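PDB 3BB7: interpain A from Prevotella intermedia, which probably acts as a cysteine peptidase of the C10 family, held here as a zymogen fragment that joins part of its propeptide to the protease domain. Local coordinates for residues 241-255 against 267-280. The protein carries 1 engineered substitution. Residues are numbered along the deposited sequence; the frame is centred on the assembly and turned at random. Where two conformers were deposited one is given.
Sequences VFSELTKGHPLIYGG and HAFVIDGYNKAGLV
Y253 and F269 face each other as a hydrogen-bonded pair of this antiparallel hairpin, and their side chains run the same way off the sheet. The rings are slid apart, CD2 of Y253 reaching CZ of F269 at 3.3 Å, while CB of Y253 lies over the F269 face as a CH-pi contact. At the other ortho carbon of the tyrosine ring, CD1, I271 brings up its own CD1 at 3.4 Å; W237 and Q311 hold the Y253 hydroxyl. Two backbone hydrogen bonds join each of the pairs L251-I271, Y253-F269 and G255-H267. Between the last two sits G254, whose backbone angles and closeness to A268 (3.9 Å, CA to CA) leave no room for a CB. H267, the predicted proton acceptor, has CG between its backbone N and carbonyl carbon (chi1 37°), which swings the imidazole over G255, whose O sits 3.1 Å above the ring; NE2 is hydrogen-bonded to OE1 of E310.

In the last turns of the helix, L245 sets CD1 3.4 Å from N of G273, and F242 turns an edge to the Y274 face, planes at 58°. Beyond them the contact thins at partly exposed T246: its OG1, hydrogen-bonded to F242 O, lies 2.9 Å from Y274 OH, and A83 bonds both hydroxyls.

Turns 241-246 cross strand 267-274 at 89° on the I271 side, helix 116-128 packs against P250, I252 and V270 from the other, and strands 312-315 and 280-283 flank the hairpin.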
ATOM      1  N   VAL A 241      -4.994 -13.830  -0.505  1.00  8.90           N
ATOM      2  CA  VAL A 241      -5.029 -12.742  -1.483  1.00 10.47           C
ATOM      3  C   VAL A 241      -6.029 -13.025  -2.615  1.00  9.60           C
ATOM      4  O   VAL A 241      -6.912 -12.180  -2.910  1.00 10.36           O
ATOM      5  CB  VAL A 241      -3.636 -12.453  -2.057  1.00 10.28           C
ATOM      6  CG1 VAL A 241      -3.726 -11.385  -3.172  1.00 10.92           C
ATOM      7  CG2 VAL A 241      -2.684 -11.972  -0.915  1.00 12.42           C
ATOM      8  N   PHE A 242      -5.941 -14.200  -3.236  1.00  9.61           N
ATOM      9  CA  PHE A 242      -6.872 -14.503  -4.344  1.00 10.90           C
ATOM     10  C   PHE A 242      -8.322 -14.546  -3.912  1.00 11.18           C
ATOM     11  O   PHE A 242      -9.203 -14.056  -4.623  1.00 11.47           O
ATOM     12  CB  PHE A 242      -6.506 -15.799  -5.055  1.00 10.75           C
ATOM     13  CG  PHE A 242      -5.100 -15.841  -5.596  1.00 11.28           C
ATOM     14  CD1 PHE A 242      -4.508 -14.721  -6.204  1.00 10.28           C
ATOM     15  CD2 PHE A 242      -4.379 -17.035  -5.508  1.00 10.95           C
ATOM     16  CE1 PHE A 242      -3.193 -14.803  -6.719  1.00 12.53           C
ATOM     17  CE2 PHE A 242      -3.082 -17.142  -6.015  1.00 13.33           C
ATOM     18  CZ  PHE A 242      -2.483 -16.028  -6.628  1.00 12.04           C
ATOM     19  N   SER A 243      -8.583 -15.146  -2.755  1.00 10.47           N
ATOM     20  CA  SER A 243      -9.943 -15.242  -2.256  1.00 11.75           C
ATOM     21  C   SER A 243     -10.531 -13.852  -1.950  1.00 11.24           C
ATOM     22  O   SER A 243     -11.715 -13.561  -2.293  1.00 12.48           O
ATOM     23  CB  SER A 243     -10.049 -16.225  -1.092  0.50 12.41           C
ATOM     24  OG  SER A 243      -9.365 -15.759   0.046  0.50 14.12           O
ATOM     25  N   GLU A 244      -9.734 -12.985  -1.325  1.00 10.55           N
ATOM     26  CA  GLU A 244     -10.260 -11.684  -0.966  1.00 11.24           C
ATOM     27  C   GLU A 244     -10.511 -10.851  -2.226  1.00 11.08           C
ATOM     28  O   GLU A 244     -11.525 -10.185  -2.352  1.00 11.25           O
ATOM     29  CB  GLU A 244      -9.304 -10.955  -0.034  1.00 11.45           C
ATOM     30  CG  GLU A 244      -9.292 -11.523   1.348  1.00 13.29           C
ATOM     31  CD  GLU A 244     -10.510 -11.195   2.151  1.00 19.86           C
ATOM     32  OE1 GLU A 244     -11.320 -10.320   1.761  1.00 18.14           O
ATOM     33  OE2 GLU A 244     -10.646 -11.817   3.223  1.00 25.61           O
ATOM     34  N   LEU A 245      -9.584 -10.889  -3.174  1.00 10.13           N
ATOM     35  CA  LEU A 245      -9.789 -10.083  -4.387  1.00 11.45           C
ATOM     36  C   LEU A 245     -10.918 -10.615  -5.261  1.00 11.11           C
ATOM     37  O   LEU A 245     -11.638  -9.824  -5.893  1.00 11.60           O
ATOM     38  CB  LEU A 245      -8.464  -9.892  -5.164  1.00 10.84           C
ATOM     39  CG  LEU A 245      -7.592  -8.693  -4.664  1.00 12.14           C
ATOM     40  CD1 LEU A 245      -8.282  -7.323  -4.878  1.00 15.46           C
ATOM     41  CD2 LEU A 245      -7.193  -8.830  -3.225  1.00 13.78           C
ATOM     42  N   THR A 246     -11.078 -11.944  -5.306  1.00 11.47           N
ATOM     43  CA  THR A 246     -12.215 -12.546  -6.004  1.00 12.05           C
ATOM     44  C   THR A 246     -13.539 -11.979  -5.479  1.00 12.46           C
ATOM     45  O   THR A 246     -14.525 -11.849  -6.218  1.00 13.89           O
ATOM     46  CB  THR A 246     -12.203 -14.063  -5.781  1.00 12.09           C
ATOM     47  OG1 THR A 246     -11.149 -14.635  -6.562  1.00 13.25           O
ATOM     48  CG2 THR A 246     -13.541 -14.714  -6.184  1.00 13.22           C
ATOM     49  N   LYS A 247     -13.591 -11.723  -4.178  1.00 12.39           N
ATOM     50  CA  LYS A 247     -14.757 -11.148  -3.533  1.00 13.24           C
ATOM     51  C   LYS A 247     -14.872  -9.629  -3.706  1.00 13.02           C
ATOM     52  O   LYS A 247     -15.819  -9.022  -3.189  1.00 15.11           O
ATOM     53  CB  LYS A 247     -14.729 -11.460  -2.034  0.50 12.68           C
ATOM     54  CG  LYS A 247     -14.760 -12.938  -1.699  0.50 15.01           C
ATOM     55  CD  LYS A 247     -14.459 -13.178  -0.223  0.50 18.65           C
ATOM     56  CE  LYS A 247     -14.287 -14.668   0.084  0.50 21.01           C
ATOM     57  NZ  LYS A 247     -15.362 -15.534  -0.504  0.50 22.48           N
ATOM     58  N   GLY A 248     -13.916  -9.018  -4.400  1.00 12.80           N
ATOM     59  CA  GLY A 248     -13.927  -7.567  -4.625  1.00 12.68           C
ATOM     60  C   GLY A 248     -13.472  -6.773  -3.404  1.00 12.78           C
ATOM     61  O   GLY A 248     -13.981  -5.659  -3.152  1.00 14.31           O
ATOM     62  N   HIS A 249     -12.524  -7.339  -2.643  1.00 11.70           N
ATOM     63  CA  HIS A 249     -12.005  -6.672  -1.457  1.00 12.67           C
ATOM     64  C   HIS A 249     -10.538  -6.293  -1.583  1.00 12.71           C
ATOM     65  O   HIS A 249      -9.658  -7.137  -1.358  1.00 12.87           O
ATOM     66  CB  HIS A 249     -12.117  -7.588  -0.240  1.00 12.68           C
ATOM     67  CG  HIS A 249     -13.504  -8.071   0.053  1.00 13.72           C
ATOM     68  ND1 HIS A 249     -13.732  -9.160   0.862  1.00 15.09           N
ATOM     69  CD2 HIS A 249     -14.722  -7.611  -0.319  1.00 14.73           C
ATOM     70  CE1 HIS A 249     -15.037  -9.363   0.971  1.00 15.59           C
ATOM     71  NE2 HIS A 249     -15.663  -8.433   0.270  1.00 15.49           N
ATOM     72  N   PRO A 250     -10.247  -5.020  -1.909  1.00 13.03           N
ATOM     73  CA  PRO A 250      -8.841  -4.600  -1.964  1.00 13.05           C
ATOM     74  C   PRO A 250      -8.255  -4.695  -0.569  1.00 12.21           C
ATOM     75  O   PRO A 250      -8.995  -4.540   0.439  1.00 13.98           O
ATOM     76  CB  PRO A 250      -8.916  -3.144  -2.404  1.00 13.17           C
ATOM     77  CG  PRO A 250     -10.321  -2.919  -2.931  1.00 15.44           C
ATOM     78  CD  PRO A 250     -11.198  -3.943  -2.246  1.00 14.20           C
ATOM     79  N   LEU A 251      -6.950  -4.971  -0.497  1.00 11.75           N
ATOM     80  CA  LEU A 251      -6.252  -5.252   0.760  1.00 11.47           C
ATOM     81  C   LEU A 251      -5.225  -4.197   1.143  1.00 11.15           C
ATOM     82  O   LEU A 251      -4.377  -3.862   0.337  1.00 11.88           O
ATOM     83  CB  LEU A 251      -5.535  -6.604   0.690  1.00 11.57           C
ATOM     84  CG  LEU A 251      -6.455  -7.812   0.435  1.00 10.85           C
ATOM     85  CD1 LEU A 251      -5.641  -9.042   0.151  1.00 12.95           C
ATOM     86  CD2 LEU A 251      -7.325  -8.051   1.634  1.00 14.50           C
ATOM     87  N   ILE A 252      -5.298  -3.692   2.369  1.00 11.56           N
ATOM     88  CA  ILE A 252      -4.249  -2.834   2.908  1.00 11.60           C
ATOM     89  C   ILE A 252      -3.075  -3.758   3.253  1.00 11.31           C
ATOM     90  O   ILE A 252      -3.264  -4.782   3.937  1.00 12.13           O
ATOM     91  CB  ILE A 252      -4.776  -2.156   4.192  1.00 10.82           C
ATOM     92  CG1 ILE A 252      -6.011  -1.290   3.867  1.00 12.23           C
ATOM     93  CG2 ILE A 252      -3.664  -1.359   4.898  1.00 14.05           C
ATOM     94  CD1 ILE A 252      -6.824  -0.869   5.096  1.00 11.55           C
ATOM     95  N   TYR A 253      -1.868  -3.449   2.772  1.00 11.42           N
ATOM     96  CA  TYR A 253      -0.740  -4.371   2.886  1.00 11.42           C
ATOM     97  C   TYR A 253       0.517  -3.564   3.220  1.00 12.26           C
ATOM     98  O   TYR A 253       0.712  -2.472   2.695  1.00 13.16           O
ATOM     99  CB  TYR A 253      -0.565  -5.047   1.531  1.00 11.84           C
ATOM    100  CG  TYR A 253       0.254  -6.336   1.475  1.00 11.57           C
ATOM    101  CD1 TYR A 253      -0.380  -7.571   1.369  1.00 12.15           C
ATOM    102  CD2 TYR A 253       1.652  -6.313   1.537  1.00 11.89           C
ATOM    103  CE1 TYR A 253       0.343  -8.746   1.275  1.00 12.24           C
ATOM    104  CE2 TYR A 253       2.405  -7.495   1.443  1.00 11.56           C
ATOM    105  CZ  TYR A 253       1.740  -8.715   1.323  1.00 11.29           C
ATOM    106  OH  TYR A 253       2.478  -9.886   1.211  1.00 11.98           O
ATOM    107  N   GLY A 254       1.392  -4.080   4.079  1.00 13.18           N
ATOM    108  CA  GLY A 254       2.621  -3.345   4.350  1.00 14.29           C
ATOM    109  C   GLY A 254       3.292  -3.833   5.603  1.00 15.11           C
ATOM    110  O   GLY A 254       2.994  -4.922   6.109  1.00 17.11           O
ATOM    111  N   GLY A 255       4.193  -3.024   6.135  1.00 15.35           N
ATOM    112  CA  GLY A 255       4.938  -3.423   7.328  1.00 16.78           C
ATOM    113  C   GLY A 255       5.980  -2.401   7.708  1.00 18.08           C
ATOM    114  O   GLY A 255       6.156  -1.400   7.018  1.00 17.27           O
ATOM    115  N   HIS A 267       6.324   0.913   5.111  1.00 15.69           N
ATOM    116  CA  HIS A 267       5.830   0.850   3.761  1.00 14.76           C
ATOM    117  C   HIS A 267       4.413   0.325   3.854  1.00 13.87           C
ATOM    118  O   HIS A 267       4.079  -0.502   4.716  1.00 14.07           O
ATOM    119  CB  HIS A 267       6.682  -0.103   2.899  1.00 14.50           C
ATOM    120  CG  HIS A 267       7.170  -1.308   3.637  1.00 15.79           C
ATOM    121  ND1 HIS A 267       6.606  -2.562   3.504  1.00 17.40           N
ATOM    122  CD2 HIS A 267       8.187  -1.444   4.520  1.00 16.33           C
ATOM    123  CE1 HIS A 267       7.235  -3.409   4.305  1.00 13.83           C
ATOM    124  NE2 HIS A 267       8.206  -2.755   4.922  1.00 17.49           N
ATOM    125  N   ALA A 268       3.559   0.784   2.966  1.00 12.33           N
ATOM    126  CA  ALA A 268       2.210   0.232   2.885  1.00 11.46           C
ATOM    127  C   ALA A 268       1.617   0.624   1.559  1.00 11.63           C
ATOM    128  O   ALA A 268       1.995   1.630   0.961  1.00 11.78           O
ATOM    129  CB  ALA A 268       1.312   0.717   4.069  1.00 11.24           C
ATOM    130  N   PHE A 269       0.692  -0.198   1.091  1.00 10.83           N
ATOM    131  CA  PHE A 269       0.144  -0.032  -0.224  1.00 10.95           C
ATOM    132  C   PHE A 269      -1.139  -0.827  -0.265  1.00 10.70           C
ATOM    133  O   PHE A 269      -1.501  -1.498   0.723  1.00 11.45           O
ATOM    134  CB  PHE A 269       1.150  -0.469  -1.314  1.00 11.48           C
ATOM    135  CG  PHE A 269       1.759  -1.849  -1.113  1.00 11.20           C
ATOM    136  CD1 PHE A 269       1.144  -3.007  -1.627  1.00 12.04           C
ATOM    137  CD2 PHE A 269       2.973  -1.986  -0.451  1.00 14.22           C
ATOM    138  CE1 PHE A 269       1.742  -4.267  -1.473  1.00 14.44           C
ATOM    139  CE2 PHE A 269       3.574  -3.257  -0.307  1.00 15.53           C
ATOM    140  CZ  PHE A 269       2.943  -4.374  -0.797  1.00 13.82           C
ATOM    141  N   VAL A 270      -1.824  -0.755  -1.400  1.00 10.70           N
ATOM    142  CA  VAL A 270      -3.059  -1.506  -1.586  1.00 11.12           C
ATOM    143  C   VAL A 270      -2.860  -2.567  -2.665  1.00 11.05           C
ATOM    144  O   VAL A 270      -2.320  -2.260  -3.751  1.00 12.34           O
ATOM    145  CB  VAL A 270      -4.269  -0.599  -1.951  1.00 10.64           C
ATOM    146  CG1 VAL A 270      -5.553  -1.420  -2.083  1.00 11.25           C
ATOM    147  CG2 VAL A 270      -4.398   0.503  -0.910  1.00 13.07           C
ATOM    148  N   ILE A 271      -3.290  -3.800  -2.375  1.00 11.52           N
ATOM    149  CA  ILE A 271      -3.420  -4.811  -3.449  1.00 11.20           C
ATOM    150  C   ILE A 271      -4.849  -4.747  -3.914  1.00 11.28           C
ATOM    151  O   ILE A 271      -5.795  -4.997  -3.137  1.00 11.52           O
ATOM    152  CB  ILE A 271      -3.087  -6.248  -2.979  1.00 12.54           C
ATOM    153  CG1 ILE A 271      -1.595  -6.331  -2.575  1.00 14.58           C
ATOM    154  CG2 ILE A 271      -3.493  -7.300  -4.075  1.00 12.71           C
ATOM    155  CD1 ILE A 271      -1.266  -7.643  -1.882  1.00 16.73           C
ATOM    156  N   ASP A 272      -5.027  -4.449  -5.190  1.00 11.25           N
ATOM    157  CA  ASP A 272      -6.361  -4.247  -5.716  1.00 11.71           C
ATOM    158  C   ASP A 272      -6.674  -5.065  -6.952  1.00 11.68           C
ATOM    159  O   ASP A 272      -7.591  -4.743  -7.702  1.00 12.02           O
ATOM    160  CB  ASP A 272      -6.656  -2.755  -5.930  1.00 12.40           C
ATOM    161  CG  ASP A 272      -5.859  -2.137  -7.039  1.00 13.80           C
ATOM    162  OD1 ASP A 272      -6.255  -1.028  -7.472  1.00 16.40           O
ATOM    163  OD2 ASP A 272      -4.849  -2.736  -7.501  1.00 14.73           O
ATOM    164  N   GLY A 273      -5.961  -6.174  -7.121  1.00 10.76           N
ATOM    165  CA  GLY A 273      -6.287  -7.100  -8.230  1.00 10.82           C
ATOM    166  C   GLY A 273      -5.175  -8.124  -8.351  1.00 10.93           C
ATOM    167  O   GLY A 273      -4.176  -8.082  -7.607  1.00 10.97           O
ATOM    168  N   TYR A 274      -5.306  -9.000  -9.339  1.00 10.86           N
ATOM    169  CA  TYR A 274      -4.256  -9.958  -9.680  1.00 10.58           C
ATOM    170  C   TYR A 274      -4.493 -10.438 -11.085  1.00  9.78           C
ATOM    171  O   TYR A 274      -5.614 -10.347 -11.599  1.00 11.23           O
ATOM    172  CB  TYR A 274      -4.212 -11.147  -8.720  1.00 10.63           C
ATOM    173  CG  TYR A 274      -5.467 -11.999  -8.620  1.00 10.65           C
ATOM    174  CD1 TYR A 274      -6.409 -11.780  -7.622  1.00 11.78           C
ATOM    175  CD2 TYR A 274      -5.705 -13.038  -9.523  1.00  9.82           C
ATOM    176  CE1 TYR A 274      -7.542 -12.566  -7.536  1.00 11.52           C
ATOM    177  CE2 TYR A 274      -6.836 -13.826  -9.438  1.00 11.33           C
ATOM    178  CZ  TYR A 274      -7.737 -13.601  -8.420  1.00 11.84           C
ATOM    179  OH  TYR A 274      -8.859 -14.380  -8.322  1.00 11.64           O
ATOM    180  N   ASN A 275      -3.422 -10.916 -11.713  1.00 10.56           N
ATOM    181  CA  ASN A 275      -3.553 -11.444 -13.068  1.00 12.01           C
ATOM    182  C   ASN A 275      -3.472 -12.968 -13.071  1.00 12.14           C
ATOM    183  O   ASN A 275      -3.308 -13.603 -12.012  1.00 11.96           O
ATOM    184  CB  ASN A 275      -2.589 -10.752 -14.071  1.00 12.40           C
ATOM    185  CG  ASN A 275      -1.121 -11.094 -13.870  1.00 12.75           C
ATOM    186  OD1 ASN A 275      -0.760 -12.010 -13.134  1.00 12.53           O
ATOM    187  ND2 ASN A 275      -0.244 -10.322 -14.538  1.00 13.55           N
ATOM    188  N   LYS A 276      -3.612 -13.565 -14.255  1.00 11.84           N
ATOM    189  CA  LYS A 276      -3.612 -15.016 -14.363  1.00 12.45           C
ATOM    190  C   LYS A 276      -2.308 -15.673 -13.936  1.00 11.28           C
ATOM    191  O   LYS A 276      -2.304 -16.822 -13.515  1.00 11.59           O
ATOM    192  CB  LYS A 276      -3.952 -15.417 -15.795  1.00 11.37           C
ATOM    193  CG  LYS A 276      -5.340 -15.060 -16.155  1.00 13.72           C
ATOM    194  CD  LYS A 276      -5.620 -15.571 -17.555  1.00 16.38           C
ATOM    195  CE  LYS A 276      -7.056 -15.341 -17.953  1.00 18.72           C
ATOM    196  NZ  LYS A 276      -7.220 -15.642 -19.431  1.00 21.68           N
ATOM    197  N   ALA A 277      -1.193 -14.946 -14.062  1.00 11.21           N
ATOM    198  CA  ALA A 277       0.086 -15.456 -13.665  1.00 12.48           C
ATOM    199  C   ALA A 277       0.406 -15.187 -12.189  1.00 12.00           C
ATOM    200  O   ALA A 277       1.499 -15.507 -11.725  1.00 13.57           O
ATOM    201  CB  ALA A 277       1.141 -14.852 -14.556  1.00 13.31           C
ATOM    202  N   GLY A 278      -0.561 -14.640 -11.445  1.00 11.91           N
ATOM    203  CA  GLY A 278      -0.423 -14.486 -10.003  1.00 12.21           C
ATOM    204  C   GLY A 278       0.251 -13.195  -9.557  1.00 11.55           C
ATOM    205  O   GLY A 278       0.400 -12.975  -8.351  1.00 13.19           O
ATOM    206  N   LEU A 279       0.690 -12.340 -10.496  1.00 11.08           N
ATOM    207  CA  LEU A 279       1.125 -10.976 -10.079  1.00 11.58           C
ATOM    208  C   LEU A 279      -0.045 -10.193  -9.492  1.00 10.75           C
ATOM    209  O   LEU A 279      -1.200 -10.366  -9.910  1.00 11.23           O
ATOM    210  CB  LEU A 279       1.717 -10.191 -11.257  1.00 10.84           C
ATOM    211  CG  LEU A 279       3.141 -10.587 -11.653  1.00 12.96           C
ATOM    212  CD1 LEU A 279       3.181 -11.964 -12.265  1.00 14.85           C
ATOM    213  CD2 LEU A 279       3.677  -9.519 -12.603  1.00 14.48           C
ATOM    214  N   VAL A 280       0.234  -9.337  -8.514  1.00 10.67           N
ATOM    215  CA  VAL A 280      -0.837  -8.553  -7.894  1.00 11.10           C
ATOM    216  C   VAL A 280      -0.807  -7.106  -8.390  1.00 10.27           C
ATOM    217  O   VAL A 280       0.274  -6.539  -8.619  1.00 10.21           O
ATOM    218  CB  VAL A 280      -0.769  -8.628  -6.357  1.00 11.66           C
ATOM    219  CG1 VAL A 280      -1.071 -10.048  -5.899  1.00 13.66           C
ATOM    220  CG2 VAL A 280       0.605  -8.157  -5.826  1.00 10.47           C
TER